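Local structure of PKS (Streptomyces sp. CNQ431, 5YDA) at residues 171-176 and 221-226; 212-217 and 315-320. The protein is the acyltransferase domain of a splenocin polyketide synthase, which probably selects extender acyl units, with broad tolerance, and transfers them to the carrier protein. All coordinates share one frame; numbering follows the deposited sequence.

In the fold
Both contacts sit on the same side of the chain's centre, their own centres about 16 Å apart, and share helix 215-231. Interaction 1 packs the middle of that helix against helix 169-188; interaction 2 holds its start, and the turn before it, to the loop running from helix 306-313 to strand 325-327. Along the chain the segments alternate: 171-176, 212-217, 221-226, 315-320. Between the last two comes the antiparallel sheet of strands 235-239, 254-261, 264-269 and 288-290, consistent with the small subdomain of acyltransferases, so the returning chain closes on the helix from which it left. The two contacts also touch directly, with Val221 packing on Thr315 and Leu316, and Phe176 on Ile215.

Interaction 1. Residues 171-176 and 221-226; sequences AFMALF and VVAERI
Met173 SD is the atom that several groups grip here, and the grip is apolar. Val222 CG1 lies 3.6 Å from SD, and Ile226 CD1 approaches the same SD to 3.6 Å from the next turn of its helix. Ala223 CB touches Met173 SD from another side, at 4.0 Å. The methionine gets there by folding back on itself: CG stands anti to the carbonyl carbon, then the chain bends at chi2 (-54°) and again at chi3 (-58°), which lays the sulfur against helix 215-231 although CB does not point straight at it. Where Met173 faces Ala223 the two CA atoms are 6.6 Å apart, the small alanine giving the closest backbone approach.

The flanks are aromatic. Ile226 puts its two branches to different uses: CD1 wedges against Phe172 CB at 3.6 Å, while CG2 meets Phe172 CD2 obliquely at 4.1 Å. At the other end Val222, with CG1 anti to its backbone nitrogen and turned to the sulfur, presents CG2 over one face of the Phe176 ring, offset toward the rim, its nearest ring atom CE1 lying 4.3 Å from CG2. The helix segments run roughly antiparallel, at 142°, with their axes 10.0 Å apart.

Phe176 and Val222 also pack on helix 201-210, which begins within the GHSLG sequence (Gly198 to Gly202) expected to form the nucleophile elbow. Arg225, turned off this interface, hydrogen-bonds Ser200 through NH2 and Thr349 through NE, consistent with the arginine that binds the extender carboxylate in related acyltransferases. With only dispersion and shape joining the two segments, the interface is a largely buried apolar seam, while Arg225 of the same helix turns its guanidinium to Ser200, at the probable active site.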
# COMPACT_ATOMS: atom_id res chain seq x y z
N ALA A 171 -4.28 -13.24 10.34
CA ALA A 171 -4.90 -12.04 9.77
C ALA A 171 -3.84 -11.06 9.30
O ALA A 171 -3.97 -10.46 8.23
CB ALA A 171 -5.83 -11.38 10.80
N PHE A 172 -2.77 -10.89 10.09
CA PHE A 172 -1.76 -9.92 9.69
C PHE A 172 -0.84 -10.48 8.63
O PHE A 172 -0.43 -9.74 7.72
CB PHE A 172 -0.98 -9.44 10.92
CG PHE A 172 -1.79 -8.56 11.82
CD1 PHE A 172 -2.21 -7.31 11.38
CD2 PHE A 172 -2.15 -8.99 13.09
CE1 PHE A 172 -2.97 -6.49 12.21
CE2 PHE A 172 -2.90 -8.18 13.92
CZ PHE A 172 -3.31 -6.92 13.48
N MET A 173 -0.53 -11.79 8.69
CA MET A 173 0.25 -12.40 7.62
C MET A 173 -0.51 -12.36 6.30
O MET A 173 0.10 -12.16 5.24
CB MET A 173 0.64 -13.83 7.98
CG MET A 173 1.66 -13.93 9.14
SD MET A 173 3.16 -12.94 8.84
CE MET A 173 3.74 -13.65 7.29
N ALA A 174 -1.84 -12.50 6.35
CA ALA A 174 -2.64 -12.27 5.15
C ALA A 174 -2.33 -10.90 4.56
O ALA A 174 -2.17 -10.76 3.33
CB ALA A 174 -4.14 -12.39 5.47
N LEU A 175 -2.22 -9.88 5.41
CA LEU A 175 -1.95 -8.53 4.89
C LEU A 175 -0.55 -8.46 4.31
O LEU A 175 -0.35 -7.90 3.22
CB LEU A 175 -2.13 -7.47 5.99
CG LEU A 175 -1.77 -6.05 5.55
CD1 LEU A 175 -2.76 -5.52 4.51
CD2 LEU A 175 -1.73 -5.12 6.74
N PHE A 176 0.44 -9.04 5.01
CA PHE A 176 1.81 -9.01 4.52
C PHE A 176 1.92 -9.64 3.13
O PHE A 176 2.51 -9.05 2.22
CB PHE A 176 2.73 -9.71 5.51
CG PHE A 176 4.16 -9.80 5.07
CD1 PHE A 176 4.98 -8.68 5.13
CD2 PHE A 176 4.68 -10.99 4.59
CE1 PHE A 176 6.31 -8.75 4.71
CE2 PHE A 176 6.00 -11.07 4.18
CZ PHE A 176 6.81 -9.95 4.24
N VAL A 221 9.70 -14.96 10.12
CA VAL A 221 10.17 -13.97 11.10
C VAL A 221 9.09 -12.93 11.37
O VAL A 221 8.80 -12.59 12.52
CB VAL A 221 11.47 -13.31 10.62
CG1 VAL A 221 11.82 -12.13 11.52
CG2 VAL A 221 12.61 -14.33 10.60
N VAL A 222 8.48 -12.40 10.30
CA VAL A 222 7.33 -11.51 10.46
C VAL A 222 6.24 -12.19 11.27
O VAL A 222 5.62 -11.57 12.15
CB VAL A 222 6.83 -11.06 9.07
CG1 VAL A 222 5.51 -10.29 9.21
CG2 VAL A 222 7.89 -10.22 8.38
N ALA A 223 6.00 -13.49 11.02
CA ALA A 223 4.98 -14.20 11.80
C ALA A 223 5.32 -14.20 13.29
O ALA A 223 4.44 -13.96 14.12
CB ALA A 223 4.81 -15.63 11.28
N GLU A 224 6.58 -14.49 13.64
CA GLU A 224 6.93 -14.49 15.06
C GLU A 224 6.98 -13.07 15.63
O GLU A 224 6.74 -12.87 16.82
CB GLU A 224 8.27 -15.20 15.31
CG GLU A 224 8.38 -16.64 14.74
CD GLU A 224 7.30 -17.62 15.25
OE1 GLU A 224 7.10 -18.69 14.60
OE2 GLU A 224 6.67 -17.35 16.30
N ARG A 225 7.31 -12.08 14.80
CA ARG A 225 7.23 -10.70 15.26
C ARG A 225 5.82 -10.38 15.73
O ARG A 225 5.61 -9.83 16.82
CB ARG A 225 7.68 -9.76 14.15
CG ARG A 225 7.60 -8.30 14.52
CD ARG A 225 8.04 -7.45 13.34
NE ARG A 225 8.02 -6.03 13.66
CZ ARG A 225 6.96 -5.24 13.49
NH1 ARG A 225 5.83 -5.73 13.00
NH2 ARG A 225 7.04 -3.95 13.80
N ILE A 226 4.82 -10.78 14.94
CA ILE A 226 3.42 -10.54 15.27
C ILE A 226 3.05 -11.23 16.58
O ILE A 226 2.42 -10.63 17.45
CB ILE A 226 2.53 -11.00 14.10
CG1 ILE A 226 2.77 -10.09 12.89
CG2 ILE A 226 1.07 -11.08 14.52
CD1 ILE A 226 2.36 -10.71 11.57

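Interaction 2. Residues 212-217 and 315-320; sequences VMEIDE and TLTLRP
Glu214 and Arg319 meet in a salt bridge, OE2 to NH1 at 2.7 Å and almost straight (170°). The arginine runs extended from CG to NE and offers the edge of its guanidinium, nearly coplanar with the carboxylate, to the anti lone pair of OE2; Thr317 CG2 lies over one guanidinium face, off toward its margin. Glu217, its chain extended beyond CG with CG anti to the carbonyl carbon, reaches Thr317 N with OE2 at 2.8 Å, on the syn side but tilted out of the carboxylate plane. Its OE1 takes only a weak bond from Thr317 OG1. A water joins Glu217 OE2, Glu214 N and Thr317 O, so OE2 is gripped twice.

Next to these polar bonds, Met213 stretches out beside Leu318, Met213 CG lying 3.8 Å from Leu318 CD2. Met213 CE meets Leu316 CD1 at 4.0 Å, and Leu316 sends CD2 to Glu217 CB at 3.8 Å. Val212 O accepts Arg319 N at 3.0 Å and a CA-H...O contact from Leu318 CA; Val212 CA makes another to Arg319 O.

Together these contacts hold the loop between helix 306-313 and strand 325-327 of the acyltransferase's mixed sheet to the N-terminal start of helix 215-231, where Glu214 is the N-cap residue.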
# COMPACT_ATOMS: atom_id res chain seq x y z
N VAL A 212 16.53 -6.28 0.57
CA VAL A 212 17.16 -6.35 1.88
C VAL A 212 16.96 -7.72 2.51
O VAL A 212 17.88 -8.29 3.12
CB VAL A 212 16.63 -5.23 2.79
CG1 VAL A 212 17.18 -5.37 4.20
CG2 VAL A 212 16.98 -3.89 2.19
N MET A 213 15.76 -8.27 2.37
CA MET A 213 15.41 -9.58 2.90
C MET A 213 14.94 -10.47 1.77
O MET A 213 14.43 -9.98 0.75
CB MET A 213 14.30 -9.51 3.96
CG MET A 213 14.66 -8.85 5.25
SD MET A 213 13.16 -8.53 6.23
CE MET A 213 13.89 -7.41 7.41
N GLU A 214 15.07 -11.77 1.96
CA GLU A 214 14.47 -12.75 1.07
C GLU A 214 13.08 -13.09 1.59
O GLU A 214 12.92 -13.35 2.79
CB GLU A 214 15.33 -14.01 0.97
CG GLU A 214 16.76 -13.72 0.54
CD GLU A 214 17.67 -14.95 0.58
OE1 GLU A 214 17.15 -16.08 0.74
OE2 GLU A 214 18.90 -14.78 0.45
N ILE A 215 12.09 -13.08 0.69
CA ILE A 215 10.70 -13.25 1.12
C ILE A 215 10.54 -14.56 1.90
O ILE A 215 9.90 -14.59 2.96
CB ILE A 215 9.74 -13.16 -0.09
CG1 ILE A 215 8.29 -13.35 0.35
CG2 ILE A 215 10.07 -14.19 -1.18
CD1 ILE A 215 7.81 -12.32 1.36
N ASP A 216 11.17 -15.64 1.42
CA ASP A 216 11.01 -16.94 2.09
C ASP A 216 11.58 -16.93 3.51
O ASP A 216 11.05 -17.62 4.39
CB ASP A 216 11.68 -18.05 1.29
CG ASP A 216 10.92 -18.42 0.03
OD1 ASP A 216 9.93 -17.72 -0.32
OD2 ASP A 216 11.31 -19.40 -0.63
N GLU A 217 12.67 -16.20 3.74
CA GLU A 217 13.20 -16.11 5.10
C GLU A 217 12.40 -15.12 5.95
O GLU A 217 12.26 -15.34 7.16
CB GLU A 217 14.67 -15.67 5.08
CG GLU A 217 15.61 -16.57 4.29
CD GLU A 217 17.07 -16.12 4.42
OE1 GLU A 217 17.97 -16.99 4.37
OE2 GLU A 217 17.31 -14.89 4.58
N THR A 315 18.20 -14.97 11.94
CA THR A 315 18.07 -16.00 10.92
C THR A 315 18.04 -15.45 9.49
O THR A 315 18.05 -16.25 8.55
CB THR A 315 16.80 -16.84 11.15
OG1 THR A 315 15.65 -16.08 10.77
CG2 THR A 315 16.68 -17.25 12.59
N LEU A 316 18.02 -14.14 9.30
CA LEU A 316 17.85 -13.55 7.98
C LEU A 316 19.18 -13.22 7.32
O LEU A 316 20.10 -12.72 7.97
CB LEU A 316 17.02 -12.27 8.06
CG LEU A 316 15.67 -12.28 8.76
CD1 LEU A 316 15.17 -10.85 8.87
CD2 LEU A 316 14.70 -13.14 7.96
N THR A 317 19.25 -13.43 6.01
CA THR A 317 20.36 -12.95 5.19
C THR A 317 20.07 -11.53 4.73
O THR A 317 19.37 -11.32 3.72
CB THR A 317 20.59 -13.88 4.01
OG1 THR A 317 20.91 -15.19 4.49
CG2 THR A 317 21.74 -13.37 3.14
N LEU A 318 20.60 -10.54 5.44
CA LEU A 318 20.36 -9.14 5.11
C LEU A 318 21.36 -8.64 4.08
O LEU A 318 22.56 -8.90 4.18
CB LEU A 318 20.43 -8.28 6.37
CG LEU A 318 19.48 -8.69 7.50
CD1 LEU A 318 19.78 -7.87 8.74
CD2 LEU A 318 18.02 -8.53 7.06
N ARG A 319 20.86 -7.91 3.09
CA ARG A 319 21.66 -7.34 2.02
C ARG A 319 21.35 -5.86 1.90
O ARG A 319 20.28 -5.40 2.33
CB ARG A 319 21.38 -8.04 0.67
CG ARG A 319 21.88 -9.48 0.57
CD ARG A 319 21.46 -10.09 -0.77
NE ARG A 319 21.98 -11.43 -1.01
CZ ARG A 319 21.37 -12.56 -0.65
NH1 ARG A 319 20.21 -12.52 -0.00
NH2 ARG A 319 21.93 -13.73 -0.92
N PRO A 320 22.27 -5.07 1.34
CA PRO A 320 21.96 -3.65 1.12
C PRO A 320 20.81 -3.51 0.16
O PRO A 320 20.61 -4.36 -0.73
CB PRO A 320 23.27 -3.10 0.52
CG PRO A 320 24.31 -4.14 0.75
CD PRO A 320 23.62 -5.45 0.91
O HOH W 1 16.43 -12.43 4.28
O HOH W 2 13.93 -17.20 8.57